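Local coordinates for protein extracellular serine protease (Aeromonas sobria, PDB 3HJR) that cleaves peptide bonds that follow two basic residues, one of them lysine, as a calcium-binding, kexin-like secreted serine protease and probable virulence factor, at residues A[72-77]-A[139-144]; A[354-359]-A[429-434]; A[366-371]-A[420-425]; A[471-476]-A[537-542]. One frame throughout, in Å; residues are numbered along the deposited sequence.

How the interactions relate
Interaction 1 lies deep in the subtilisin domain, where two parallel strands pair through regular backbone bonds and fill both sheet faces with mostly apolar side chains. Interactions 2 and 3 share helix 358-368 and touch where His429 meets Arg367; interaction 2 is a surface contact in which one arginine grips a carbonyl, with some apolar packing, and interaction 3 is partly buried, with methylene packing and two waters. Interaction 4, within the P-domain, ties the chain at Val472 to a beta turn by two backbone bonds. Arg359 of interaction 2 forms a salt bridge with Glu473 of interaction 4, joining the protease helix to the P-domain. Interaction 1 touches none of the others.

Interaction 1 of 4, residues A[72-77]-A[139-144]; sequences VNVAVV and AQLQGF
Val74 and Gln142 stand at the middle of a parallel strand pair, in which 73-77 and 140-144 run 23° apart and Asn73 to Val77 match Gln140 to Phe144 one for one. Five backbone hydrogen bonds join the strands. Val74 uses both its groups on the partner strand: its N reaches Gln140 O at 2.8 Å and its O accepts Gln142 N at 3.1 Å. Val76 repeats the pattern, with its N bonded to Gln142 O and its O accepting Phe144 N, while Gln140 N bonds to Val72 O at 3.0 Å. Weaker CA-H...O contacts fill in between, such as Leu141 CA to Val74 O at 3.3 Å.

The apolar contacts divide between the two faces. On the face of Val74 and Val76, Leu141 leans toward strand 73-77 with CG anti to its carbonyl carbon (chi1 -60°), its CD2 4.1 Å from Val74 CB and 4.3 Å from Val76 CG2. Ala139 CB adds to this group against Val74 CG2. Gly143 brings no side chain here. On the other face, Ala75 CB meets the edge of the Phe144 ring at CE2, 4.2 Å away and near the ring plane. The amide of Gln142, on the same face, is held by Asn171, Pro94 and Ala167.

Strand 140-144 is outermost in the six-stranded parallel sheet of the subtilisin fold, and 73-77 pairs on its other side with 173-176. Helix 115-124 covers the Val76 and Leu141 face, with Val76 close to the predicted charge-relay residues Asp78 and His115; helix 155-161 covers Val77 and Phe144.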
# COMPACT_ATOMS: atom_id res chain seq x y z
N VAL A 72 4.86 9.63 19.97
CA VAL A 72 3.91 9.08 19.03
C VAL A 72 3.65 7.60 19.30
O VAL A 72 4.57 6.80 19.34
CB VAL A 72 4.39 9.25 17.57
CG1 VAL A 72 3.32 8.77 16.59
CG2 VAL A 72 4.72 10.72 17.30
N ASN A 73 2.36 7.25 19.41
CA ASN A 73 1.89 5.91 19.68
C ASN A 73 1.48 5.24 18.36
O ASN A 73 0.64 5.77 17.60
CB ASN A 73 0.71 5.93 20.66
CG ASN A 73 1.07 6.49 22.04
OD1 ASN A 73 0.22 7.07 22.76
ND2 ASN A 73 2.30 6.28 22.45
N VAL A 74 2.08 4.09 18.08
CA VAL A 74 1.84 3.33 16.86
C VAL A 74 1.28 1.96 17.21
O VAL A 74 1.83 1.26 18.03
CB VAL A 74 3.13 3.13 16.03
CG1 VAL A 74 2.84 2.34 14.78
CG2 VAL A 74 3.77 4.46 15.73
N ALA A 75 0.16 1.60 16.59
CA ALA A 75 -0.45 0.29 16.73
C ALA A 75 -0.06 -0.62 15.59
O ALA A 75 -0.18 -0.23 14.44
CB ALA A 75 -1.96 0.43 16.74
N VAL A 76 0.37 -1.84 15.87
CA VAL A 76 0.75 -2.79 14.82
C VAL A 76 -0.33 -3.90 14.86
O VAL A 76 -0.38 -4.71 15.82
CB VAL A 76 2.14 -3.42 15.05
CG1 VAL A 76 2.42 -4.51 14.07
CG2 VAL A 76 3.23 -2.36 14.96
N VAL A 77 -1.18 -3.92 13.84
CA VAL A 77 -2.31 -4.85 13.76
C VAL A 77 -1.90 -5.93 12.80
O VAL A 77 -1.81 -5.70 11.58
CB VAL A 77 -3.61 -4.14 13.29
CG1 VAL A 77 -4.79 -5.14 13.24
CG2 VAL A 77 -3.92 -3.01 14.25
N ALA A 139 9.22 6.14 19.02
CA ALA A 139 7.78 5.80 19.00
C ALA A 139 7.50 4.65 19.96
O ALA A 139 8.39 3.83 20.25
CB ALA A 139 7.30 5.44 17.60
N GLN A 140 6.26 4.59 20.46
CA GLN A 140 5.82 3.55 21.37
C GLN A 140 4.81 2.66 20.68
O GLN A 140 3.88 3.15 20.04
CB GLN A 140 5.14 4.20 22.58
CG GLN A 140 6.09 5.02 23.41
CD GLN A 140 6.48 4.34 24.70
OE1 GLN A 140 7.40 3.52 24.70
NE2 GLN A 140 5.81 4.69 25.80
N LEU A 141 4.97 1.35 20.86
CA LEU A 141 4.20 0.32 20.14
C LEU A 141 3.20 -0.41 21.02
O LEU A 141 3.44 -0.61 22.21
CB LEU A 141 5.15 -0.75 19.63
CG LEU A 141 6.25 -0.34 18.64
CD1 LEU A 141 7.10 -1.53 18.36
CD2 LEU A 141 5.67 0.21 17.36
N GLN A 142 2.09 -0.79 20.40
CA GLN A 142 1.22 -1.84 20.88
C GLN A 142 1.07 -2.84 19.75
O GLN A 142 1.15 -2.50 18.58
CB GLN A 142 -0.14 -1.31 21.28
CG GLN A 142 -0.16 -0.30 22.38
CD GLN A 142 -1.55 0.35 22.53
OE1 GLN A 142 -2.25 0.55 21.53
NE2 GLN A 142 -1.93 0.70 23.74
N GLY A 143 0.89 -4.10 20.11
CA GLY A 143 0.58 -5.12 19.13
C GLY A 143 -0.79 -5.76 19.41
O GLY A 143 -1.18 -5.95 20.56
N PHE A 144 -1.51 -6.06 18.34
CA PHE A 144 -2.80 -6.74 18.37
C PHE A 144 -2.72 -7.85 17.29
O PHE A 144 -2.60 -7.58 16.07
CB PHE A 144 -3.94 -5.76 18.06
CG PHE A 144 -3.98 -4.60 18.98
CD1 PHE A 144 -4.57 -4.71 20.23
CD2 PHE A 144 -3.34 -3.43 18.67
CE1 PHE A 144 -4.57 -3.66 21.10
CE2 PHE A 144 -3.34 -2.36 19.52
CZ PHE A 144 -3.93 -2.47 20.75

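Interaction 2 of 4, residues A[354-359]-A[429-434]; sequences PDLSVR and HQPLPP
Arg359 overlaps Leu432, its NH1 lying 3.8 Å from Leu432 CB, and goes on to the proline run that follows. The two side chains cross obliquely, and Leu432 CD1 also approaches Arg359 O. From the start of helix 358-368 the arginine sets out with CG anti to its carbonyl carbon and then bends at chi3 (54°), which turns the flat group toward Pro433. There NH1 donates to Pro433 O at 2.8 Å, with an N-H...O angle of 158°. The oxygen lies at the guanidinium edge, 10° out of its plane, and the donor comes nearly along the C=O axis. A second, weak bond from NH2 to Pro433 O spans 3.3 Å, so a single carbonyl takes both nitrogens.

At the other end of the contact, Leu356 CD2 sits at the edge of the His429 ring, 4.3 Å from ND1, and 4.5 Å from Pro431 CG. This contact buries His429 ND1 without a polar partner, whereas NE2 of the same ring bonds to Asp363. Asp360 in the helix accepts Leu432 N.

Segment 429-434 leads from helix 419-426 to strand 436-444 of the P-domain sheet. Because Arg359 NH1 also forms a salt bridge with Glu473, the carbonyl bond and the opposite charge together would fix the guanidinium in place, and the arginine bridges protease helix, proline run and P-domain.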
# COMPACT_ATOMS: atom_id res chain seq x y z
N PRO A 354 3.42 17.88 16.20
CA PRO A 354 2.22 17.25 16.74
C PRO A 354 1.08 18.24 16.45
O PRO A 354 1.35 19.39 16.11
CB PRO A 354 2.53 17.11 18.24
CG PRO A 354 3.60 18.11 18.52
CD PRO A 354 4.38 18.29 17.25
N ASP A 355 -0.18 17.90 16.51
CA ASP A 355 -1.10 19.03 16.17
C ASP A 355 -1.07 19.65 14.69
O ASP A 355 -1.68 20.72 14.43
CB ASP A 355 -0.89 20.18 17.16
CG ASP A 355 -0.90 19.72 18.63
OD1 ASP A 355 -2.01 19.40 19.14
OD2 ASP A 355 0.14 19.70 19.37
N LEU A 356 -0.37 19.03 13.75
CA LEU A 356 -0.81 19.13 12.37
C LEU A 356 -1.75 17.96 12.17
O LEU A 356 -1.54 16.87 12.71
CB LEU A 356 0.36 19.02 11.39
CG LEU A 356 1.17 20.30 11.16
CD1 LEU A 356 2.22 20.10 10.08
CD2 LEU A 356 0.28 21.49 10.82
N SER A 357 -2.79 18.18 11.36
CA SER A 357 -3.77 17.13 11.03
C SER A 357 -3.18 16.06 10.13
O SER A 357 -2.17 16.26 9.51
CB SER A 357 -4.97 17.73 10.31
OG SER A 357 -4.67 18.09 8.98
N VAL A 358 -3.90 14.95 10.03
CA VAL A 358 -3.48 13.85 9.16
C VAL A 358 -3.49 14.28 7.73
O VAL A 358 -2.53 13.99 6.98
CB VAL A 358 -4.38 12.62 9.36
CG1 VAL A 358 -4.06 11.55 8.37
CG2 VAL A 358 -4.22 12.07 10.74
N ARG A 359 -4.51 15.05 7.36
CA ARG A 359 -4.52 15.59 5.98
C ARG A 359 -3.33 16.52 5.68
O ARG A 359 -2.83 16.55 4.56
CB ARG A 359 -5.83 16.32 5.70
CG ARG A 359 -7.00 15.38 5.51
CD ARG A 359 -8.37 16.03 5.54
NE ARG A 359 -8.44 17.13 4.58
CZ ARG A 359 -8.48 18.42 4.89
NH1 ARG A 359 -8.53 19.32 3.91
NH2 ARG A 359 -8.46 18.83 6.17
N HIS A 429 4.42 25.28 6.82
CA HIS A 429 3.16 24.78 6.29
C HIS A 429 1.95 25.48 6.92
O HIS A 429 1.87 25.64 8.13
CB HIS A 429 3.01 23.30 6.58
CG HIS A 429 1.84 22.69 5.90
ND1 HIS A 429 0.72 22.25 6.56
CD2 HIS A 429 1.60 22.52 4.59
CE1 HIS A 429 -0.15 21.81 5.67
NE2 HIS A 429 0.37 21.96 4.46
N GLN A 430 1.02 25.90 6.07
CA GLN A 430 -0.23 26.49 6.52
C GLN A 430 -1.29 25.41 6.44
O GLN A 430 -1.45 24.79 5.40
CB GLN A 430 -0.61 27.64 5.59
CG GLN A 430 -1.77 28.44 6.05
CD GLN A 430 -1.55 29.10 7.41
OE1 GLN A 430 -0.41 29.49 7.77
NE2 GLN A 430 -2.63 29.23 8.19
N PRO A 431 -2.01 25.12 7.53
CA PRO A 431 -3.01 24.06 7.43
C PRO A 431 -3.98 24.23 6.26
O PRO A 431 -4.39 25.35 5.88
CB PRO A 431 -3.74 24.14 8.76
CG PRO A 431 -2.70 24.65 9.66
CD PRO A 431 -1.91 25.66 8.88
N LEU A 432 -4.35 23.09 5.70
CA LEU A 432 -5.37 23.07 4.67
C LEU A 432 -6.68 23.47 5.33
O LEU A 432 -6.87 23.23 6.52
CB LEU A 432 -5.56 21.67 4.08
CG LEU A 432 -4.38 21.18 3.23
CD1 LEU A 432 -4.63 19.74 2.82
CD2 LEU A 432 -4.14 22.06 2.03
N PRO A 433 -7.58 24.06 4.56
CA PRO A 433 -8.96 24.25 5.01
C PRO A 433 -9.61 22.91 5.43
O PRO A 433 -9.10 21.86 4.99
CB PRO A 433 -9.66 24.84 3.79
CG PRO A 433 -8.56 25.48 2.98
CD PRO A 433 -7.36 24.58 3.20
N PRO A 434 -10.67 22.91 6.23
CA PRO A 434 -11.27 21.64 6.68
C PRO A 434 -11.73 20.73 5.53
O PRO A 434 -12.10 21.22 4.45
CB PRO A 434 -12.50 22.07 7.47
CG PRO A 434 -12.30 23.48 7.85
CD PRO A 434 -11.36 24.07 6.84

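Interaction 3 of 4, residues A[366-371]-A[420-425]; sequences ARSATR and NKALEL
Ser368 loses the most surface here, its side chain pressed against the backbone of helix 419-426. Its CB lies 3.3 Å from Ala422 N, and OG, set between backbone N and carbonyl carbon (chi1 65°), reaches Ala422 CB at 3.3 Å. OG makes no hydrogen bond across the contact; it bonds back to Leu364 O in its own helix. The Lys421 chain runs alongside, with CD 3.3 Å from Ser368 O.

Here helix 358-368 meets helix 419-426 in the subtilisin fold, and Ala422 and Leu423 in turn rest on helix 335-352.

Leu425 lies about one turn further along helix 419-426. Its CD2 lies 3.8 Å from Arg367 CB and 3.7 Å above one face of the guanidinium, offset toward the rim, and CG is 3.6 Å from NH2. A bend at chi3 (34°) brings the arginine over the leucine, and Asp363 holds NH1 in a salt bridge. Two waters supply the polar links: one accepts from Arg367 NH2 in the guanidinium plane and donates to Leu425 O at 2.7 Å, and the other joins Lys421 NZ to the carbonyls of Arg367 and Ala369.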
# COMPACT_ATOMS: atom_id res chain seq x y z
N ALA A 366 3.09 14.19 0.33
CA ALA A 366 2.91 14.25 -1.12
C ALA A 366 3.80 15.30 -1.78
O ALA A 366 4.47 15.05 -2.80
CB ALA A 366 1.45 14.54 -1.44
N ARG A 367 3.82 16.51 -1.22
CA ARG A 367 4.53 17.58 -1.88
C ARG A 367 6.05 17.42 -1.76
O ARG A 367 6.79 18.02 -2.51
CB ARG A 367 4.06 18.95 -1.32
CG ARG A 367 2.62 19.34 -1.71
CD ARG A 367 2.05 20.52 -0.92
NE ARG A 367 3.10 21.49 -0.60
CZ ARG A 367 3.37 21.97 0.62
NH1 ARG A 367 2.68 21.63 1.71
NH2 ARG A 367 4.38 22.82 0.75
N SER A 368 6.52 16.63 -0.77
CA SER A 368 7.95 16.41 -0.57
C SER A 368 8.49 15.11 -1.18
O SER A 368 9.70 14.88 -1.22
CB SER A 368 8.28 16.45 0.93
OG SER A 368 7.66 15.39 1.55
N ALA A 369 7.59 14.28 -1.69
CA ALA A 369 8.00 12.99 -2.25
C ALA A 369 8.92 13.11 -3.48
O ALA A 369 8.82 14.02 -4.29
CB ALA A 369 6.78 12.18 -2.60
N THR A 370 9.77 12.11 -3.65
CA THR A 370 10.74 12.13 -4.72
C THR A 370 10.17 11.42 -5.93
O THR A 370 9.67 10.34 -5.82
CB THR A 370 12.02 11.40 -4.27
OG1 THR A 370 12.54 12.01 -3.07
CG2 THR A 370 13.10 11.49 -5.30
N ARG A 371 10.37 12.01 -7.12
CA ARG A 371 9.85 11.46 -8.36
C ARG A 371 10.84 10.44 -8.93
O ARG A 371 11.52 10.67 -9.93
CB ARG A 371 9.47 12.57 -9.35
CG ARG A 371 8.54 12.08 -10.49
CD ARG A 371 7.88 13.17 -11.36
NE ARG A 371 8.77 14.30 -11.65
CZ ARG A 371 9.00 14.85 -12.82
NH1 ARG A 371 9.83 15.90 -12.88
NH2 ARG A 371 8.48 14.37 -13.95
N ASN A 420 13.18 14.08 5.28
CA ASN A 420 13.89 15.34 5.47
C ASN A 420 13.16 16.48 4.78
O ASN A 420 12.96 17.52 5.36
CB ASN A 420 15.31 15.28 4.92
CG ASN A 420 16.22 14.32 5.64
OD1 ASN A 420 15.92 13.82 6.75
ND2 ASN A 420 17.38 14.06 5.02
N LYS A 421 12.76 16.29 3.52
CA LYS A 421 12.06 17.34 2.81
C LYS A 421 10.64 17.61 3.36
O LYS A 421 10.19 18.77 3.40
CB LYS A 421 12.00 17.03 1.33
CG LYS A 421 11.60 18.22 0.47
CD LYS A 421 11.26 17.82 -0.93
CE LYS A 421 12.10 18.48 -1.93
NZ LYS A 421 11.45 18.59 -3.30
N ALA A 422 9.94 16.56 3.79
CA ALA A 422 8.65 16.74 4.41
C ALA A 422 8.84 17.66 5.62
O ALA A 422 8.03 18.57 5.87
CB ALA A 422 8.05 15.41 4.81
N LEU A 423 9.89 17.44 6.40
CA LEU A 423 10.12 18.26 7.60
C LEU A 423 10.47 19.72 7.21
O LEU A 423 10.08 20.66 7.94
CB LEU A 423 11.22 17.64 8.49
CG LEU A 423 10.86 16.37 9.25
CD1 LEU A 423 12.09 15.71 9.85
CD2 LEU A 423 9.92 16.78 10.34
N GLU A 424 11.18 19.92 6.11
CA GLU A 424 11.53 21.25 5.59
C GLU A 424 10.23 21.96 5.21
O GLU A 424 10.04 23.11 5.59
CB GLU A 424 12.49 21.18 4.38
CG GLU A 424 12.73 22.55 3.72
CD GLU A 424 13.44 22.45 2.37
OE1 GLU A 424 14.62 22.82 2.28
OE2 GLU A 424 12.81 22.01 1.38
N LEU A 425 9.30 21.25 4.57
CA LEU A 425 8.04 21.88 4.16
C LEU A 425 7.18 22.15 5.39
O LEU A 425 6.47 23.14 5.43
CB LEU A 425 7.25 21.03 3.17
CG LEU A 425 7.53 21.24 1.67
CD1 LEU A 425 8.95 21.56 1.28
CD2 LEU A 425 6.96 20.08 0.86
O HOH W 1 8.98 16.73 -4.08
O HOH W 2 4.95 24.08 3.35

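Interaction 4 of 4, residues A[471-476]-A[537-542]; sequences TVEAVQ and KFYGES
Val472 is gripped through both backbone groups by the turn 538-541. Its N donates to Glu541 O at 2.8 Å with a 165° angle at hydrogen. Its O accepts Gly540 N, also at 2.8 Å and almost straight at 179°. The turn is a type II beta turn closed by Glu541 N to Phe538 O, and Gly540 takes the positive phi that suits glycine. A water donates to Glu473 O and accepts from Phe538 N, adding a third link.

Around these bonds, Val472 lies alongside Phe538, its CG2 3.9 Å from Phe538 CB, although the valine rotamer is eclipsed (chi1 2°). Val475 CG2 meets Phe538 CD2 at 3.8 Å, the two side chains crossing at about a right angle, and Leu493 touches both. Tyr539 turns its ring edge to the backbone of Glu473: CD2 is 3.5 Å from Glu473 O, which lies near the ring plane.

At Glu473 and Ala474 the strand makes a classic beta bulge opposite Leu593, and it turns a corner there within the P-domain. The polar ends of the flanking side chains point to other partners: Tyr539 OH bonds to Asp363, and Glu473 to His595. Backbone bonds therefore set the position of the turn, while Tyr539 of the turn and Glu473 of the strand side reach helix 358-368.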
# COMPACT_ATOMS: atom_id res chain seq x y z
N THR A 471 -11.42 22.33 -4.07
CA THR A 471 -10.13 21.79 -4.48
C THR A 471 -10.10 20.30 -4.16
O THR A 471 -10.35 19.92 -3.04
CB THR A 471 -8.99 22.51 -3.74
OG1 THR A 471 -8.94 23.87 -4.17
CG2 THR A 471 -7.65 21.89 -4.08
N VAL A 472 -9.75 19.46 -5.12
CA VAL A 472 -9.86 18.04 -4.81
C VAL A 472 -8.64 17.49 -4.10
O VAL A 472 -7.52 17.93 -4.32
CB VAL A 472 -10.45 17.11 -5.96
CG1 VAL A 472 -10.79 17.82 -7.21
CG2 VAL A 472 -9.80 15.76 -6.09
N GLU A 473 -8.93 16.60 -3.15
CA GLU A 473 -7.93 15.73 -2.53
C GLU A 473 -7.99 14.35 -3.18
O GLU A 473 -7.05 13.90 -3.84
CB GLU A 473 -8.13 15.68 -1.02
CG GLU A 473 -7.70 16.98 -0.38
CD GLU A 473 -8.26 17.19 0.99
OE1 GLU A 473 -8.77 18.32 1.23
OE2 GLU A 473 -8.18 16.27 1.84
N ALA A 474 -9.13 13.69 -3.04
CA ALA A 474 -9.33 12.35 -3.59
C ALA A 474 -10.75 12.22 -4.13
O ALA A 474 -11.68 12.95 -3.74
CB ALA A 474 -9.10 11.30 -2.52
N VAL A 475 -10.92 11.25 -5.02
CA VAL A 475 -12.25 10.92 -5.50
C VAL A 475 -12.48 9.45 -5.34
O VAL A 475 -11.59 8.64 -5.56
CB VAL A 475 -12.42 11.30 -6.98
CG1 VAL A 475 -12.32 12.82 -7.15
CG2 VAL A 475 -11.42 10.60 -7.83
N GLN A 476 -13.71 9.12 -4.93
CA GLN A 476 -14.17 7.75 -4.83
C GLN A 476 -15.24 7.54 -5.89
O GLN A 476 -16.02 8.44 -6.19
CB GLN A 476 -14.75 7.47 -3.45
CG GLN A 476 -13.75 7.46 -2.31
CD GLN A 476 -14.45 7.36 -0.98
OE1 GLN A 476 -15.41 8.12 -0.73
NE2 GLN A 476 -14.02 6.41 -0.14
N LYS A 537 -5.01 10.92 -8.37
CA LYS A 537 -4.46 11.60 -9.51
C LYS A 537 -4.85 13.09 -9.60
O LYS A 537 -4.08 13.88 -10.16
CB LYS A 537 -4.88 10.85 -10.81
CG LYS A 537 -4.55 11.54 -12.11
CD LYS A 537 -3.05 11.75 -12.30
CE LYS A 537 -2.67 12.35 -13.67
NZ LYS A 537 -3.14 11.52 -14.86
N PHE A 538 -5.98 13.46 -9.00
CA PHE A 538 -6.57 14.78 -9.21
C PHE A 538 -6.24 15.78 -8.10
O PHE A 538 -6.82 16.87 -8.04
CB PHE A 538 -8.08 14.63 -9.38
CG PHE A 538 -8.46 13.64 -10.43
CD1 PHE A 538 -8.27 13.96 -11.78
CD2 PHE A 538 -8.90 12.37 -10.09
CE1 PHE A 538 -8.62 13.04 -12.77
CE2 PHE A 538 -9.25 11.45 -11.04
CZ PHE A 538 -9.10 11.77 -12.38
N TYR A 539 -5.32 15.39 -7.22
CA TYR A 539 -4.97 16.20 -6.05
C TYR A 539 -4.59 17.64 -6.44
O TYR A 539 -3.64 17.85 -7.18
CB TYR A 539 -3.77 15.54 -5.33
CG TYR A 539 -3.50 16.06 -3.95
CD1 TYR A 539 -2.62 17.10 -3.71
CD2 TYR A 539 -4.10 15.48 -2.88
CE1 TYR A 539 -2.40 17.59 -2.41
CE2 TYR A 539 -3.91 15.95 -1.59
CZ TYR A 539 -3.04 16.99 -1.36
OH TYR A 539 -2.82 17.42 -0.07
N GLY A 540 -5.37 18.62 -5.97
CA GLY A 540 -5.16 20.02 -6.27
C GLY A 540 -6.05 20.63 -7.35
O GLY A 540 -6.17 21.88 -7.46
N GLU A 541 -6.66 19.77 -8.17
CA GLU A 541 -7.53 20.22 -9.26
C GLU A 541 -8.84 20.84 -8.75
O GLU A 541 -9.27 20.60 -7.63
CB GLU A 541 -7.86 19.08 -10.23
CG GLU A 541 -6.67 18.64 -11.05
CD GLU A 541 -7.04 17.84 -12.29
OE1 GLU A 541 -8.25 17.66 -12.58
OE2 GLU A 541 -6.10 17.40 -13.01
N SER A 542 -9.44 21.65 -9.61
CA SER A 542 -10.78 22.17 -9.35
C SER A 542 -11.85 21.05 -9.52
O SER A 542 -11.82 20.32 -10.46
CB SER A 542 -11.04 23.33 -10.33
OG SER A 542 -12.36 23.79 -10.18
O HOH W 3 -7.58 12.81 -6.68